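Local coordinates for heat shock protein 16 (Schizosaccharomyces pombe, PDB 3W1Z) that probably acts as a molecular chaperone of the small heat shock protein family, binding unfolded proteins under stress as a sixteen-subunit assembly, at residues Glu43-Val57 against Phe119-Val131. Residues are numbered along the deposited sequence; the frame is centred on the assembly and turned at random.
Sequences EGKDTVSVDVELPGV and FSNGLLTVTLPKV
Lys130 NZ forms a salt bridge with Glu43 OE2 at 2.8 Å where the chain turns between strands 39-43 and 47-53, and lies against Gly44 O, though too close for that bond to be judged. The lysine crosses the extended glutamate at about a right angle and meets OE2 on its anti side; a bend at chi3 (-52°) brings its end here, while its backbone N bonds to Asp46 O. A methionine here would remove the ammonium and would probably leave Glu43 OE2 without its charged mate. Strands 47-53 and 123-129 run antiparallel, with paired backbone bonds joining Val48 to Leu128, Val50 to Val126 and Val52 to Leu124. These six apolar residues share one face, turned toward strands 62-67 and 70-77; Val48 CG1 lies 3.6 Å from Leu128 CB. On the other face Thr125 OG1 donates to Asp51 OD1 at 2.6 Å, nearly along the C-O axis; Asp51 OD2 pairs with Arg81 of a second subunit. Beyond, Leu54 N bonds to Gly122 O, a carbonyl of the type I' turn Ser120-Leu123, and the Phe119 ring directs its edge at Val57 O. This pairing forms the middle of one sheet of the alpha-crystallin domain's immunoglobulin-like beta sandwich.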
ATOM      1  N   GLU B  43      -0.466  16.049 -27.485  1.00 70.49           N
ATOM      2  CA  GLU B  43      -0.663  17.483 -27.351  1.00 72.23           C
ATOM      3  C   GLU B  43       0.526  18.278 -27.872  1.00 74.28           C
ATOM      4  O   GLU B  43       1.632  18.184 -27.340  1.00 80.39           O
ATOM      5  CB  GLU B  43      -0.936  17.863 -25.893  1.00 68.86           C
ATOM      6  CG  GLU B  43      -1.358  19.314 -25.717  1.00 70.72           C
ATOM      7  CD  GLU B  43      -1.286  19.784 -24.278  1.00 71.55           C
ATOM      8  OE1 GLU B  43      -0.876  18.989 -23.409  1.00 78.88           O
ATOM      9  OE2 GLU B  43      -1.637  20.954 -24.017  1.00 71.61           O
ATOM     10  N   GLY B  44       0.289  19.057 -28.919  1.00 64.04           N
ATOM     11  CA  GLY B  44       1.239  20.067 -29.339  1.00 80.63           C
ATOM     12  C   GLY B  44       0.862  21.327 -28.591  1.00 82.22           C
ATOM     13  O   GLY B  44      -0.173  21.357 -27.928  1.00 83.52           O
ATOM     14  N   LYS B  45       1.669  22.376 -28.703  1.00 79.77           N
ATOM     15  CA  LYS B  45       1.360  23.630 -28.022  1.00 86.86           C
ATOM     16  C   LYS B  45       0.172  24.319 -28.697  1.00 83.04           C
ATOM     17  O   LYS B  45      -0.352  25.317 -28.202  1.00 84.33           O
ATOM     18  CB  LYS B  45       2.585  24.550 -27.996  1.00 88.63           C
ATOM     19  CG  LYS B  45       2.475  25.706 -27.007  1.00 86.76           C
ATOM     20  CD  LYS B  45       3.778  26.480 -26.878  1.00 90.99           C
ATOM     21  CE  LYS B  45       4.617  25.998 -25.702  1.00 79.17           C
ATOM     22  NZ  LYS B  45       5.132  24.614 -25.889  1.00 74.79           N
ATOM     23  N   ASP B  46      -0.266  23.753 -29.817  1.00 84.19           N
ATOM     24  CA  ASP B  46      -1.348  24.323 -30.610  1.00 84.55           C
ATOM     25  C   ASP B  46      -2.650  23.518 -30.535  1.00 78.48           C
ATOM     26  O   ASP B  46      -3.675  24.039 -30.104  1.00 79.57           O
ATOM     27  CB  ASP B  46      -0.893  24.524 -32.053  1.00 86.02           C
ATOM     28  CG  ASP B  46       0.257  25.508 -32.161  1.00 89.56           C
ATOM     29  OD1 ASP B  46      -0.005  26.711 -32.370  1.00 95.20           O
ATOM     30  OD2 ASP B  46       1.421  25.080 -32.018  1.00 88.53           O
ATOM     31  N   THR B  47      -2.622  22.265 -30.980  1.00 80.19           N
ATOM     32  CA  THR B  47      -3.814  21.415 -30.908  1.00 79.29           C
ATOM     33  C   THR B  47      -3.635  20.226 -29.968  1.00 76.57           C
ATOM     34  O   THR B  47      -2.563  20.022 -29.399  1.00 73.78           O
ATOM     35  CB  THR B  47      -4.204  20.865 -32.295  1.00 75.78           C
ATOM     36  OG1 THR B  47      -3.086  20.178 -32.871  1.00 78.06           O
ATOM     37  CG2 THR B  47      -4.633  21.989 -33.220  1.00 75.96           C
ATOM     38  N   VAL B  48      -4.701  19.446 -29.814  1.00 72.23           N
ATOM     39  CA  VAL B  48      -4.630  18.165 -29.118  1.00 68.07           C
ATOM     40  C   VAL B  48      -5.402  17.103 -29.898  1.00 63.38           C
ATOM     41  O   VAL B  48      -6.578  17.283 -30.224  1.00 61.48           O
ATOM     42  CB  VAL B  48      -5.130  18.246 -27.652  1.00 72.18           C
ATOM     43  CG1 VAL B  48      -6.457  18.977 -27.563  1.00 63.82           C
ATOM     44  CG2 VAL B  48      -5.240  16.853 -27.046  1.00 51.56           C
ATOM     45  N   SER B  49      -4.724  16.004 -30.210  1.00 58.80           N
ATOM     46  CA  SER B  49      -5.311  14.943 -31.017  1.00 49.29           C
ATOM     47  C   SER B  49      -5.548  13.674 -30.208  1.00 43.21           C
ATOM     48  O   SER B  49      -4.702  13.263 -29.410  1.00 36.11           O
ATOM     49  CB  SER B  49      -4.416  14.637 -32.220  1.00 58.91           C
ATOM     50  OG  SER B  49      -3.116  14.257 -31.803  1.00 61.61           O
ATOM     51  N   VAL B  50      -6.707  13.059 -30.420  1.00 42.87           N
ATOM     52  CA  VAL B  50      -7.046  11.801 -29.769  1.00 39.43           C
ATOM     53  C   VAL B  50      -7.286  10.714 -30.811  1.00 35.30           C
ATOM     54  O   VAL B  50      -8.150  10.852 -31.678  1.00 39.28           O
ATOM     55  CB  VAL B  50      -8.300  11.936 -28.887  1.00 39.69           C
ATOM     56  CG1 VAL B  50      -8.644  10.600 -28.247  1.00 34.30           C
ATOM     57  CG2 VAL B  50      -8.088  13.002 -27.823  1.00 44.59           C
ATOM     58  N   ASP B  51      -6.512   9.638 -30.723  1.00 40.53           N
ATOM     59  CA  ASP B  51      -6.639   8.518 -31.647  1.00 36.54           C
ATOM     60  C   ASP B  51      -7.280   7.319 -30.958  1.00 28.97           C
ATOM     61  O   ASP B  51      -6.709   6.746 -30.033  1.00 30.11           O
ATOM     62  CB  ASP B  51      -5.271   8.138 -32.212  1.00 39.99           C
ATOM     63  CG  ASP B  51      -4.681   9.227 -33.085  1.00 47.43           C
ATOM     64  OD1 ASP B  51      -5.373   9.680 -34.022  1.00 43.09           O
ATOM     65  OD2 ASP B  51      -3.530   9.637 -32.828  1.00 53.16           O
ATOM     66  N   VAL B  52      -8.469   6.952 -31.423  1.00 30.68           N
ATOM     67  CA  VAL B  52      -9.260   5.890 -30.815  1.00 31.95           C
ATOM     68  C   VAL B  52      -9.378   4.705 -31.768  1.00 34.73           C
ATOM     69  O   VAL B  52      -9.716   4.875 -32.937  1.00 29.33           O
ATOM     70  CB  VAL B  52     -10.675   6.396 -30.479  1.00 24.99           C
ATOM     71  CG1 VAL B  52     -11.422   5.379 -29.632  1.00 16.65           C
ATOM     72  CG2 VAL B  52     -10.602   7.738 -29.768  1.00 33.15           C
ATOM     73  N   GLU B  53      -9.115   3.503 -31.265  1.00 33.93           N
ATOM     74  CA  GLU B  53      -9.154   2.313 -32.109  1.00 26.66           C
ATOM     75  C   GLU B  53     -10.544   1.688 -32.135  1.00 25.16           C
ATOM     76  O   GLU B  53     -11.045   1.213 -31.115  1.00 24.74           O
ATOM     77  CB  GLU B  53      -8.121   1.286 -31.644  1.00 14.66           C
ATOM     78  CG  GLU B  53      -6.681   1.727 -31.845  1.00 25.43           C
ATOM     79  CD  GLU B  53      -5.683   0.668 -31.418  1.00 31.03           C
ATOM     80  OE1 GLU B  53      -6.081  -0.276 -30.704  1.00 29.02           O
ATOM     81  OE2 GLU B  53      -4.499   0.780 -31.801  1.00 29.53           O
ATOM     82  N   LEU B  54     -11.161   1.691 -33.313  1.00 24.70           N
ATOM     83  CA  LEU B  54     -12.500   1.136 -33.481  1.00 26.46           C
ATOM     84  C   LEU B  54     -12.593   0.220 -34.703  1.00 24.80           C
ATOM     85  O   LEU B  54     -13.302   0.533 -35.660  1.00 23.50           O
ATOM     86  CB  LEU B  54     -13.524   2.268 -33.611  1.00 24.42           C
ATOM     87  CG  LEU B  54     -13.658   3.232 -32.430  1.00 26.40           C
ATOM     88  CD1 LEU B  54     -14.611   4.371 -32.770  1.00 31.17           C
ATOM     89  CD2 LEU B  54     -14.127   2.490 -31.190  1.00 22.60           C
ATOM     90  N   PRO B  55     -11.875  -0.918 -34.677  1.00 28.70           N
ATOM     91  CA  PRO B  55     -11.941  -1.846 -35.811  1.00 27.49           C
ATOM     92  C   PRO B  55     -13.293  -2.553 -35.894  1.00 21.12           C
ATOM     93  O   PRO B  55     -13.830  -2.977 -34.873  1.00 25.80           O
ATOM     94  CB  PRO B  55     -10.830  -2.852 -35.501  1.00 27.27           C
ATOM     95  CG  PRO B  55     -10.728  -2.844 -34.020  1.00 20.01           C
ATOM     96  CD  PRO B  55     -11.016  -1.430 -33.595  1.00 16.79           C
ATOM     97  N   GLY B  56     -13.833  -2.670 -37.103  1.00 25.45           N
ATOM     98  CA  GLY B  56     -15.094  -3.358 -37.307  1.00 22.53           C
ATOM     99  C   GLY B  56     -16.304  -2.516 -36.948  1.00 26.47           C
ATOM    100  O   GLY B  56     -17.421  -3.026 -36.854  1.00 26.81           O
ATOM    101  N   VAL B  57     -16.082  -1.222 -36.746  1.00 29.21           N
ATOM    102  CA  VAL B  57     -17.165  -0.301 -36.421  1.00 28.24           C
ATOM    103  C   VAL B  57     -17.494   0.586 -37.617  1.00 26.78           C
ATOM    104  O   VAL B  57     -16.616   1.245 -38.173  1.00 26.28           O
ATOM    105  CB  VAL B  57     -16.811   0.593 -35.217  1.00 35.82           C
ATOM    106  CG1 VAL B  57     -17.956   1.545 -34.906  1.00 27.00           C
ATOM    107  CG2 VAL B  57     -16.477  -0.260 -34.005  1.00 29.88           C
ATOM    108  N   PHE B 119     -12.690   9.674 -39.349  1.00 55.70           N
ATOM    109  CA  PHE B 119     -12.683   8.233 -39.109  1.00 48.26           C
ATOM    110  C   PHE B 119     -12.220   7.451 -40.333  1.00 46.55           C
ATOM    111  O   PHE B 119     -12.895   7.437 -41.361  1.00 47.98           O
ATOM    112  CB  PHE B 119     -14.071   7.757 -38.677  1.00 53.24           C
ATOM    113  CG  PHE B 119     -14.120   6.310 -38.279  1.00 44.44           C
ATOM    114  CD1 PHE B 119     -15.081   5.462 -38.806  1.00 49.69           C
ATOM    115  CD2 PHE B 119     -13.199   5.796 -37.383  1.00 39.82           C
ATOM    116  CE1 PHE B 119     -15.125   4.129 -38.438  1.00 49.37           C
ATOM    117  CE2 PHE B 119     -13.237   4.465 -37.012  1.00 39.98           C
ATOM    118  CZ  PHE B 119     -14.202   3.631 -37.541  1.00 40.91           C
ATOM    119  N   SER B 120     -11.066   6.802 -40.218  1.00 47.20           N
ATOM    120  CA  SER B 120     -10.538   6.003 -41.320  1.00 42.05           C
ATOM    121  C   SER B 120      -9.786   4.761 -40.845  1.00 48.47           C
ATOM    122  O   SER B 120      -9.031   4.811 -39.871  1.00 41.08           O
ATOM    123  CB  SER B 120      -9.648   6.861 -42.226  1.00 41.61           C
ATOM    124  OG  SER B 120      -8.766   7.666 -41.464  1.00 52.44           O
ATOM    125  N   ASN B 121     -10.003   3.651 -41.549  1.00 43.37           N
ATOM    126  CA  ASN B 121      -9.357   2.374 -41.248  1.00 37.19           C
ATOM    127  C   ASN B 121      -9.481   1.941 -39.790  1.00 31.99           C
ATOM    128  O   ASN B 121      -8.511   1.486 -39.184  1.00 35.31           O
ATOM    129  CB  ASN B 121      -7.887   2.398 -41.673  1.00 36.48           C
ATOM    130  CG  ASN B 121      -7.715   2.636 -43.159  1.00 41.25           C
ATOM    131  OD1 ASN B 121      -8.558   2.241 -43.964  1.00 46.10           O
ATOM    132  ND2 ASN B 121      -6.621   3.290 -43.530  1.00 49.59           N
ATOM    133  N   GLY B 122     -10.677   2.091 -39.232  1.00 31.32           N
ATOM    134  CA  GLY B 122     -10.935   1.679 -37.865  1.00 31.94           C
ATOM    135  C   GLY B 122     -10.326   2.598 -36.825  1.00 32.85           C
ATOM    136  O   GLY B 122     -10.427   2.339 -35.627  1.00 30.47           O
ATOM    137  N   LEU B 123      -9.686   3.672 -37.276  1.00 34.55           N
ATOM    138  CA  LEU B 123      -9.121   4.650 -36.356  1.00 39.17           C
ATOM    139  C   LEU B 123      -9.873   5.974 -36.434  1.00 42.22           C
ATOM    140  O   LEU B 123     -10.011   6.566 -37.507  1.00 41.59           O
ATOM    141  CB  LEU B 123      -7.630   4.869 -36.627  1.00 26.38           C
ATOM    142  CG  LEU B 123      -6.899   5.761 -35.617  1.00 38.68           C
ATOM    143  CD1 LEU B 123      -6.805   5.085 -34.256  1.00 31.80           C
ATOM    144  CD2 LEU B 123      -5.516   6.144 -36.124  1.00 35.16           C
ATOM    145  N   LEU B 124     -10.363   6.424 -35.285  1.00 37.68           N
ATOM    146  CA  LEU B 124     -11.053   7.700 -35.181  1.00 38.01           C
ATOM    147  C   LEU B 124     -10.134   8.746 -34.568  1.00 39.31           C
ATOM    148  O   LEU B 124      -9.698   8.608 -33.429  1.00 42.69           O
ATOM    149  CB  LEU B 124     -12.302   7.559 -34.317  1.00 36.84           C
ATOM    150  CG  LEU B 124     -12.962   8.883 -33.932  1.00 37.79           C
ATOM    151  CD1 LEU B 124     -13.810   9.421 -35.076  1.00 39.99           C
ATOM    152  CD2 LEU B 124     -13.783   8.724 -32.668  1.00 31.56           C
ATOM    153  N   THR B 125      -9.845   9.796 -35.326  1.00 41.31           N
ATOM    154  CA  THR B 125      -8.999  10.874 -34.835  1.00 47.07           C
ATOM    155  C   THR B 125      -9.810  12.136 -34.575  1.00 41.23           C
ATOM    156  O   THR B 125     -10.377  12.725 -35.495  1.00 54.11           O
ATOM    157  CB  THR B 125      -7.860  11.196 -35.818  1.00 47.97           C
ATOM    158  OG1 THR B 125      -7.010  10.052 -35.959  1.00 47.07           O
ATOM    159  CG2 THR B 125      -7.038  12.372 -35.311  1.00 42.86           C
ATOM    160  N   VAL B 126      -9.869  12.539 -33.310  1.00 47.46           N
ATOM    161  CA  VAL B 126     -10.516  13.789 -32.938  1.00 43.88           C
ATOM    162  C   VAL B 126      -9.452  14.865 -32.768  1.00 50.31           C
ATOM    163  O   VAL B 126      -8.386  14.610 -32.206  1.00 48.06           O
ATOM    164  CB  VAL B 126     -11.323  13.645 -31.633  1.00 40.35           C
ATOM    165  CG1 VAL B 126     -12.076  14.932 -31.323  1.00 44.37           C
ATOM    166  CG2 VAL B 126     -12.289  12.476 -31.733  1.00 36.08           C
ATOM    167  N   THR B 127      -9.737  16.062 -33.266  1.00 58.40           N
ATOM    168  CA  THR B 127      -8.792  17.169 -33.176  1.00 58.35           C
ATOM    169  C   THR B 127      -9.408  18.377 -32.480  1.00 55.53           C
ATOM    170  O   THR B 127     -10.359  18.977 -32.981  1.00 56.44           O
ATOM    171  CB  THR B 127      -8.281  17.586 -34.566  1.00 59.90           C
ATOM    172  OG1 THR B 127      -9.313  17.370 -35.537  1.00 66.29           O
ATOM    173  CG2 THR B 127      -7.061  16.765 -34.951  1.00 47.00           C
ATOM    174  N   LEU B 128      -8.858  18.727 -31.322  1.00 56.84           N
ATOM    175  CA  LEU B 128      -9.348  19.869 -30.561  1.00 66.49           C
ATOM    176  C   LEU B 128      -8.302  20.980 -30.542  1.00 66.33           C
ATOM    177  O   LEU B 128      -7.251  20.840 -29.919  1.00 60.83           O
ATOM    178  CB  LEU B 128      -9.709  19.456 -29.129  1.00 61.83           C
ATOM    179  CG  LEU B 128     -10.658  18.268 -28.933  1.00 53.43           C
ATOM    180  CD1 LEU B 128      -9.896  16.950 -28.867  1.00 58.23           C
ATOM    181  CD2 LEU B 128     -11.508  18.457 -27.686  1.00 49.95           C
ATOM    182  N   PRO B 129      -8.581  22.086 -31.246  1.00 66.85           N
ATOM    183  CA  PRO B 129      -7.639  23.208 -31.297  1.00 73.43           C
ATOM    184  C   PRO B 129      -7.590  23.946 -29.965  1.00 71.20           C
ATOM    185  O   PRO B 129      -8.643  24.259 -29.417  1.00 66.23           O
ATOM    186  CB  PRO B 129      -8.228  24.120 -32.384  1.00 72.12           C
ATOM    187  CG  PRO B 129      -9.501  23.448 -32.862  1.00 70.62           C
ATOM    188  CD  PRO B 129      -9.878  22.434 -31.841  1.00 61.66           C
ATOM    189  N   LYS B 130      -6.395  24.241 -29.467  1.00 67.46           N
ATOM    190  CA  LYS B 130      -6.271  24.975 -28.213  1.00 65.29           C
ATOM    191  C   LYS B 130      -6.145  26.471 -28.456  1.00 70.22           C
ATOM    192  O   LYS B 130      -5.432  26.909 -29.358  1.00 75.82           O
ATOM    193  CB  LYS B 130      -5.068  24.495 -27.400  1.00 65.84           C
ATOM    194  CG  LYS B 130      -5.153  23.059 -26.919  1.00 66.08           C
ATOM    195  CD  LYS B 130      -3.903  22.685 -26.141  1.00 63.43           C
ATOM    196  CE  LYS B 130      -2.652  23.010 -26.938  1.00 67.99           C
ATOM    197  NZ  LYS B 130      -1.409  22.585 -26.239  1.00 68.85           N
ATOM    198  N   VAL B 131      -6.852  27.249 -27.645  1.00 73.21           N
ATOM    199  CA  VAL B 131      -6.700  28.696 -27.653  1.00 70.28           C
ATOM    200  C   VAL B 131      -6.101  29.138 -26.319  1.00 75.86           C
ATOM    201  O   VAL B 131      -6.469  28.621 -25.264  1.00 68.85           O
ATOM    202  CB  VAL B 131      -8.044  29.411 -27.926  1.00 70.11           C
ATOM    203  CG1 VAL B 131      -8.562  29.044 -29.307  1.00 73.86           C
ATOM    204  CG2 VAL B 131      -9.073  29.058 -26.863  1.00 71.11           C
TER